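Proline dehydrogenase (Bradyrhizobium japonicum USDA 110, PDB 3HAZ) probably oxidises L-proline to L-glutamate in two steps, through an FAD-dependent proline dehydrogenase and an NAD-dependent 1-pyrroline-5-carboxylate dehydrogenase joined in one polypeptide. Local coordinates at residues M339-K344 against E416-H421; K535-D540 against S589-A594. All blocks are in the same frame, centred on the assembly; numbering follows the deposited sequence.

Followed from the N terminus, the chain first closes interaction 1, where 339-344 meets 416-421 across 71 intervening residues, 37 of them helical. Both segments lie largely on strands of the parallel proline dehydrogenase barrel, separated in the sheet by strand 390-395, so the contact joins second neighbours beside the FAD. Interaction 2 opens afterwards and closes a shorter, largely helical excursion of 48 residues, fastening the C-terminal part of helix 524-536 and what follows it to helix 589-598 in the aldehyde dehydrogenase part of the chain. The two loops therefore run in series, neither nested nor crossed. The centres of interactions 1 and 2 are about 47 Å apart.

Interaction 1 of 2, residues M339-K344 against E416-H421; sequences MVRLVK and EFQRLH. With FAD (flavin-adenine dinucleotide), chain C.
Arg-341 and Gln-418 meet inside the barrel at the flavin, and the arginine chain can be followed outward from CB. CG stands anti to the backbone N (chi1 -177°), which directs the chain at the glutamine: CG of Arg-341 lies 3.4 Å from OE1 of Gln-418. CD of Arg-341 is likewise 3.4 Å from OE1 of Gln-418, with FAD C6 a little farther off. NE of Arg-341 donates to OE1 of Gln-418 at 3.0 Å, meeting a lone pair of that oxygen in the carbonyl plane, although the N-H...O angle of 135° and the oxygen's tilt from the guanidinium plane show a bent bond. The bend at chi3 (-63°) turns the guanidinium so that FAD C6 lies over one of its faces, to one side of its centre. At the tip NH1 of Arg-341 approaches FAD N5 to 3.1 Å and forms a salt bridge with Asp-280, while NH2 is held by Ser-237 and Tyr-443. The positive group beside N5 would probably polarise the flavin.

Gln-418 is itself fixed from behind: its NE2 donates to OE2 of Glu-416 at 2.8 Å, nearly straight and in the amide plane, which settles the amide's orientation and presents OE1 to the arginine. Glu-416 in turn pairs with Arg-441. Further along, Lys-344 NZ reaches FAD O2A at 2.9 Å, gripping the pyrophosphate, and also pairs with Asp-373.

In this TIM-barrel-like domain, strand 338-343 runs between strands 309-314 and 390-395, with helix 369-384 packed against Leu-342, and strand 416-420 follows on the far side of 390-395.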
loop_
_atom_site.group_PDB
_atom_site.type_symbol
_atom_site.label_atom_id
_atom_site.label_comp_id
_atom_site.label_asym_id
_atom_site.label_seq_id
_atom_site.Cartn_x
_atom_site.Cartn_y
_atom_site.Cartn_z
ATOM N N MET A 339 -37.668 -45.628 -9.632
ATOM C CA MET A 339 -37.304 -44.510 -10.483
ATOM C C MET A 339 -36.713 -43.431 -9.579
ATOM O O MET A 339 -37.351 -42.980 -8.624
ATOM C CB MET A 339 -38.525 -44.021 -11.270
ATOM C CG MET A 339 -39.094 -45.091 -12.220
ATOM S SD MET A 339 -40.709 -44.720 -12.952
ATOM C CE MET A 339 -40.244 -43.582 -14.270
ATOM N N VAL A 340 -35.472 -43.055 -9.864
ATOM C CA VAL A 340 -34.704 -42.209 -8.965
ATOM C C VAL A 340 -34.271 -40.924 -9.654
ATOM O O VAL A 340 -33.553 -40.957 -10.650
ATOM C CB VAL A 340 -33.464 -42.955 -8.463
ATOM C CG1 VAL A 340 -32.671 -42.082 -7.510
ATOM C CG2 VAL A 340 -33.880 -44.263 -7.802
ATOM N N ARG A 341 -34.721 -39.795 -9.121
ATOM C CA ARG A 341 -34.404 -38.495 -9.692
ATOM C C ARG A 341 -33.136 -37.905 -9.099
ATOM O O ARG A 341 -33.031 -37.727 -7.885
ATOM C CB ARG A 341 -35.553 -37.508 -9.472
ATOM C CG ARG A 341 -35.289 -36.152 -10.118
ATOM C CD ARG A 341 -36.157 -35.066 -9.509
ATOM N NE ARG A 341 -37.574 -35.318 -9.728
ATOM C CZ ARG A 341 -38.516 -35.007 -8.848
ATOM N NH1 ARG A 341 -38.185 -34.443 -7.692
ATOM N NH2 ARG A 341 -39.779 -35.268 -9.118
ATOM N N LEU A 342 -32.176 -37.596 -9.961
ATOM C CA LEU A 342 -30.958 -36.929 -9.524
ATOM C C LEU A 342 -31.055 -35.443 -9.844
ATOM O O LEU A 342 -31.301 -35.059 -10.987
ATOM C CB LEU A 342 -29.728 -37.532 -10.201
ATOM C CG LEU A 342 -28.379 -37.047 -9.676
ATOM C CD1 LEU A 342 -28.134 -37.566 -8.247
ATOM C CD2 LEU A 342 -27.252 -37.466 -10.622
ATOM N N VAL A 343 -30.872 -34.613 -8.823
ATOM C CA VAL A 343 -30.909 -33.168 -8.983
ATOM C C VAL A 343 -29.656 -32.613 -8.327
ATOM O O VAL A 343 -28.971 -33.314 -7.579
ATOM C CB VAL A 343 -32.114 -32.549 -8.249
ATOM C CG1 VAL A 343 -33.420 -33.239 -8.652
ATOM C CG2 VAL A 343 -31.900 -32.633 -6.732
ATOM N N LYS A 344 -29.357 -31.350 -8.587
ATOM C CA LYS A 344 -28.271 -30.708 -7.868
ATOM C C LYS A 344 -28.744 -30.290 -6.472
ATOM O O LYS A 344 -28.258 -30.825 -5.473
ATOM C CB LYS A 344 -27.673 -29.569 -8.698
ATOM C CG LYS A 344 -26.921 -30.123 -9.916
ATOM C CD LYS A 344 -26.449 -29.064 -10.913
ATOM C CE LYS A 344 -25.886 -29.761 -12.159
ATOM N NZ LYS A 344 -25.393 -28.815 -13.193
ATOM N N GLU A 416 -34.110 -41.231 -18.169
ATOM C CA GLU A 416 -34.717 -40.061 -18.792
ATOM C C GLU A 416 -34.054 -38.804 -18.252
ATOM O O GLU A 416 -33.318 -38.850 -17.257
ATOM C CB GLU A 416 -36.231 -40.016 -18.513
ATOM C CG GLU A 416 -36.564 -39.638 -17.061
ATOM C CD GLU A 416 -38.048 -39.712 -16.728
ATOM O OE1 GLU A 416 -38.810 -40.329 -17.501
ATOM O OE2 GLU A 416 -38.446 -39.162 -15.674
ATOM N N PHE A 417 -34.296 -37.686 -18.927
ATOM C CA PHE A 417 -33.981 -36.384 -18.370
ATOM C C PHE A 417 -35.284 -35.767 -17.858
ATOM O O PHE A 417 -36.373 -36.217 -18.217
ATOM C CB PHE A 417 -33.334 -35.478 -19.424
ATOM C CG PHE A 417 -31.954 -35.916 -19.830
ATOM C CD1 PHE A 417 -31.756 -36.624 -21.008
ATOM C CD2 PHE A 417 -30.861 -35.637 -19.024
ATOM C CE1 PHE A 417 -30.485 -37.040 -21.379
ATOM C CE2 PHE A 417 -29.586 -36.049 -19.386
ATOM C CZ PHE A 417 -29.398 -36.751 -20.565
ATOM N N GLN A 418 -35.176 -34.736 -17.028
ATOM C CA GLN A 418 -36.360 -34.001 -16.586
ATOM C C GLN A 418 -36.131 -32.499 -16.606
ATOM O O GLN A 418 -34.992 -32.023 -16.563
ATOM C CB GLN A 418 -36.788 -34.417 -15.183
ATOM C CG GLN A 418 -37.004 -35.890 -14.992
ATOM C CD GLN A 418 -37.576 -36.201 -13.631
ATOM O OE1 GLN A 418 -37.398 -35.428 -12.684
ATOM N NE2 GLN A 418 -38.278 -37.335 -13.520
ATOM N N ARG A 419 -37.231 -31.759 -16.663
ATOM C CA ARG A 419 -37.179 -30.313 -16.658
ATOM C C ARG A 419 -38.480 -29.755 -16.104
ATOM O O ARG A 419 -39.499 -30.447 -16.062
ATOM C CB ARG A 419 -36.979 -29.793 -18.076
ATOM C CG ARG A 419 -38.213 -29.951 -18.969
ATOM C CD ARG A 419 -38.032 -29.208 -20.283
ATOM N NE ARG A 419 -39.274 -29.108 -21.034
ATOM C CZ ARG A 419 -40.000 -28.000 -21.138
ATOM N NH1 ARG A 419 -41.120 -28.016 -21.842
ATOM N NH2 ARG A 419 -39.609 -26.877 -20.537
ATOM N N LEU A 420 -38.445 -28.489 -15.709
ATOM C CA LEU A 420 -39.629 -27.801 -15.224
ATOM C C LEU A 420 -40.225 -26.940 -16.336
ATOM O O LEU A 420 -39.508 -26.217 -17.028
ATOM C CB LEU A 420 -39.272 -26.930 -14.019
ATOM C CG LEU A 420 -40.431 -26.535 -13.107
ATOM C CD1 LEU A 420 -41.087 -27.775 -12.509
ATOM C CD2 LEU A 420 -39.945 -25.599 -12.007
ATOM N N HIS A 421 -41.536 -27.033 -16.518
ATOM C CA HIS A 421 -42.218 -26.207 -17.505
ATOM C C HIS A 421 -41.728 -24.759 -17.375
ATOM O O HIS A 421 -41.622 -24.227 -16.273
ATOM C CB HIS A 421 -43.736 -26.310 -17.317
ATOM C CG HIS A 421 -44.525 -25.959 -18.539
ATOM N ND1 HIS A 421 -44.175 -26.391 -19.801
ATOM C CD2 HIS A 421 -45.653 -25.224 -18.693
ATOM C CE1 HIS A 421 -45.045 -25.928 -20.681
ATOM N NE2 HIS A 421 -45.953 -25.217 -20.034
HETATM P PA FAD C . -27.106 -25.230 -12.818
HETATM O O1A FAD C . -27.053 -23.637 -13.177
HETATM O O2A FAD C . -26.142 -26.014 -13.589
HETATM O O5B FAD C . -26.765 -25.416 -11.239
HETATM C C5B FAD C . -27.491 -24.656 -10.317
HETATM C C4B FAD C . -27.241 -25.187 -8.899
HETATM O O4B FAD C . -25.831 -25.615 -8.489
HETATM C C3B FAD C . -28.028 -24.974 -7.753
HETATM O O3B FAD C . -29.435 -25.098 -7.861
HETATM C C2B FAD C . -27.262 -25.659 -6.651
HETATM O O2B FAD C . -27.735 -26.925 -6.229
HETATM C C1B FAD C . -25.838 -25.617 -7.077
HETATM N N9A FAD C . -25.028 -24.492 -6.643
HETATM C C8A FAD C . -25.177 -23.147 -6.962
HETATM N N7A FAD C . -24.153 -22.463 -6.364
HETATM C C5A FAD C . -23.359 -23.405 -5.669
HETATM C C6A FAD C . -22.117 -23.264 -4.832
HETATM N N6A FAD C . -21.514 -21.955 -4.613
HETATM N N1A FAD C . -21.556 -24.325 -4.292
HETATM C C2A FAD C . -22.111 -25.603 -4.497
HETATM N N3A FAD C . -23.305 -25.738 -5.298
HETATM C C4A FAD C . -23.887 -24.631 -5.862
HETATM N N1 FAD C . -33.909 -29.867 -5.809
HETATM C C2 FAD C . -34.054 -30.325 -4.522
HETATM O O2 FAD C . -33.221 -29.851 -3.533
HETATM N N3 FAD C . -35.102 -31.256 -4.210
HETATM C C4 FAD C . -35.952 -31.691 -5.188
HETATM O O4 FAD C . -36.930 -32.650 -4.896
HETATM C C4X FAD C . -35.798 -31.217 -6.536
HETATM N N5 FAD C . -36.714 -31.690 -7.619
HETATM C C5X FAD C . -36.551 -31.207 -8.941
HETATM C C6 FAD C . -37.458 -31.667 -10.002
HETATM C C7 FAD C . -37.289 -31.187 -11.321
HETATM C C7M FAD C . -38.248 -31.653 -12.405
HETATM C C8 FAD C . -36.202 -30.231 -11.637
HETATM C C8M FAD C . -35.998 -29.689 -13.061
HETATM C C9 FAD C . -35.337 -29.794 -10.619
HETATM C C9A FAD C . -35.511 -30.282 -9.240
HETATM N N10 FAD C . -34.614 -29.830 -8.174
HETATM C C10 FAD C . -34.789 -30.327 -6.828
HETATM C "C1'" FAD C . -33.399 -28.999 -8.454
HETATM C "C2'" FAD C . -33.579 -27.463 -8.344
HETATM O "O2'" FAD C . -34.963 -27.131 -8.348
HETATM C "C3'" FAD C . -32.796 -26.785 -9.481
HETATM O "O3'" FAD C . -33.517 -26.897 -10.702
HETATM C "C4'" FAD C . -31.360 -27.392 -9.681
HETATM O "O4'" FAD C . -30.585 -27.577 -8.548
HETATM C "C5'" FAD C . -30.575 -26.664 -10.805
HETATM O "O5'" FAD C . -29.564 -27.474 -11.384
HETATM P P FAD C . -29.190 -27.212 -12.979
HETATM O O1P FAD C . -28.085 -28.353 -13.485
HETATM O O2P FAD C . -30.418 -27.235 -13.783
HETATM O O3P FAD C . -28.646 -25.675 -13.081
#

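Interaction 2 of 2, residues K535-D540 against S589-A594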
loop_
_atom_site.group_PDB
_atom_site.type_symbol
_atom_site.label_atom_id
_atom_site.label_comp_id
_atom_site.label_asym_id
_atom_site.label_seq_id
_atom_site.Cartn_x
_atom_site.Cartn_y
_atom_site.Cartn_z
ATOM N N LYS A 535 -27.508 -37.204 29.365
ATOM C CA LYS A 535 -28.104 -38.202 30.240
ATOM C C LYS A 535 -27.076 -38.732 31.239
ATOM O O LYS A 535 -27.401 -39.018 32.391
ATOM C CB LYS A 535 -28.699 -39.351 29.424
ATOM C CG LYS A 535 -29.387 -40.410 30.274
ATOM C CD LYS A 535 -29.996 -41.507 29.419
ATOM C CE LYS A 535 -30.672 -42.558 30.284
ATOM N NZ LYS A 535 -31.637 -41.948 31.244
ATOM N N ALA A 536 -25.829 -38.849 30.793
ATOM C CA ALA A 536 -24.754 -39.347 31.643
ATOM C C ALA A 536 -24.455 -38.403 32.807
ATOM O O ALA A 536 -23.985 -38.836 33.855
ATOM C CB ALA A 536 -23.498 -39.591 30.818
ATOM N N GLU A 537 -24.720 -37.114 32.617
ATOM C CA GLU A 537 -24.465 -36.126 33.661
ATOM C C GLU A 537 -25.560 -36.157 34.718
ATOM O O GLU A 537 -26.738 -35.960 34.417
ATOM C CB GLU A 537 -24.326 -34.726 33.067
ATOM C CG GLU A 537 -23.087 -34.546 32.212
ATOM C CD GLU A 537 -21.801 -34.665 33.014
ATOM O OE1 GLU A 537 -21.793 -34.271 34.200
ATOM O OE2 GLU A 537 -20.796 -35.150 32.453
ATOM N N THR A 538 -25.155 -36.405 35.958
ATOM C CA THR A 538 -26.096 -36.613 37.050
ATOM C C THR A 538 -26.204 -35.385 37.953
ATOM O O THR A 538 -25.297 -34.554 38.007
ATOM C CB THR A 538 -25.691 -37.835 37.898
ATOM O OG1 THR A 538 -26.864 -38.519 38.354
ATOM C CG2 THR A 538 -24.839 -37.409 39.089
ATOM N N GLY A 539 -27.325 -35.280 38.660
ATOM C CA GLY A 539 -27.559 -34.170 39.564
ATOM C C GLY A 539 -28.754 -34.411 40.468
ATOM O O GLY A 539 -29.902 -34.343 40.029
ATOM N N ASP A 540 -28.480 -34.697 41.737
ATOM C CA ASP A 540 -29.538 -34.949 42.708
ATOM C C ASP A 540 -30.268 -33.659 43.058
ATOM O O ASP A 540 -31.414 -33.688 43.512
ATOM C CB ASP A 540 -28.961 -35.589 43.973
ATOM N N SER A 589 -19.952 -28.896 28.188
ATOM C CA SER A 589 -21.292 -28.520 27.743
ATOM C C SER A 589 -22.388 -29.475 28.220
ATOM O O SER A 589 -23.485 -29.042 28.577
ATOM C CB SER A 589 -21.326 -28.415 26.220
ATOM O OG SER A 589 -20.815 -29.600 25.637
ATOM N N ALA A 590 -22.098 -30.771 28.229
ATOM C CA ALA A 590 -23.105 -31.756 28.616
ATOM C C ALA A 590 -23.539 -31.550 30.065
ATOM O O ALA A 590 -24.727 -31.594 30.384
ATOM C CB ALA A 590 -22.587 -33.176 28.403
ATOM N N HIS A 591 -22.557 -31.324 30.932
ATOM C CA HIS A 591 -22.793 -31.061 32.340
ATOM C C HIS A 591 -23.668 -29.826 32.533
ATOM O O HIS A 591 -24.648 -29.856 33.275
ATOM C CB HIS A 591 -21.450 -30.878 33.055
ATOM C CG HIS A 591 -21.570 -30.490 34.493
ATOM N ND1 HIS A 591 -21.959 -31.379 35.473
ATOM C CD2 HIS A 591 -21.324 -29.318 35.125
ATOM C CE1 HIS A 591 -21.962 -30.766 36.645
ATOM N NE2 HIS A 591 -21.583 -29.513 36.459
ATOM N N PHE A 592 -23.315 -28.737 31.862
ATOM C CA PHE A 592 -24.079 -27.500 31.991
ATOM C C PHE A 592 -25.440 -27.564 31.300
ATOM O O PHE A 592 -26.416 -26.992 31.783
ATOM C CB PHE A 592 -23.261 -26.301 31.501
ATOM C CG PHE A 592 -22.200 -25.871 32.472
ATOM C CD1 PHE A 592 -20.898 -26.324 32.342
ATOM C CD2 PHE A 592 -22.512 -25.030 33.528
ATOM C CE1 PHE A 592 -19.920 -25.941 33.244
ATOM C CE2 PHE A 592 -21.536 -24.639 34.437
ATOM C CZ PHE A 592 -20.239 -25.094 34.291
ATOM N N ILE A 593 -25.508 -28.259 30.171
ATOM C CA ILE A 593 -26.788 -28.467 29.506
ATOM C C ILE A 593 -27.697 -29.274 30.433
ATOM O O ILE A 593 -28.890 -28.986 30.552
ATOM C CB ILE A 593 -26.620 -29.173 28.149
ATOM C CG1 ILE A 593 -26.013 -28.205 27.127
ATOM C CG2 ILE A 593 -27.967 -29.712 27.643
ATOM C CD1 ILE A 593 -25.628 -28.859 25.816
ATOM N N ALA A 594 -27.123 -30.265 31.110
ATOM C CA ALA A 594 -27.887 -31.083 32.055
ATOM C C ALA A 594 -28.471 -30.223 33.168
ATOM O O ALA A 594 -29.631 -30.387 33.547
ATOM C CB ALA A 594 -27.014 -32.193 32.648
HETATM O O HOH W 1 -19.468 -32.453 30.681
#
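Glu-537 turns its CG anti to its own carbonyl carbon and bends again at chi2 (-65°), folding the carboxylate back over the helix backbone at His-591, whose imidazole swings out to meet it with CG anti to the backbone N (chi1 175°). His-591 ND1 donates to OE1 of Glu-537 at 3.2 Å, with an N-H...O angle of 148°. The oxygen lies near the ring plane; the nitrogen lies above the carboxylate plane, and the two flat groups are almost perpendicular. Glu-537 CG rests 3.5 Å from CA of His-591 and 4.1 Å from CB of Ala-590, and Glu-537 CB packs on CB of Ala-594 at 3.7 Å.

This is a His-carboxylate hydrogen bond away from the FAD and NAD sites; it fastens Glu-537, which follows helix 524-536 in the chain, to the first turns of helix 589-598, in the aldehyde dehydrogenase part of the chain. A leucine in place of Glu-537 would probably leave His-591 ND1 without this acceptor and its ring freer to turn. A water accepts from His-591 N at 3.3 Å and donates weakly to OE2 of Glu-537. Phe-592 of the same helix packs on helices 689-702 and 604-629, and Ile-593 on helix 604-629 and on Val-534.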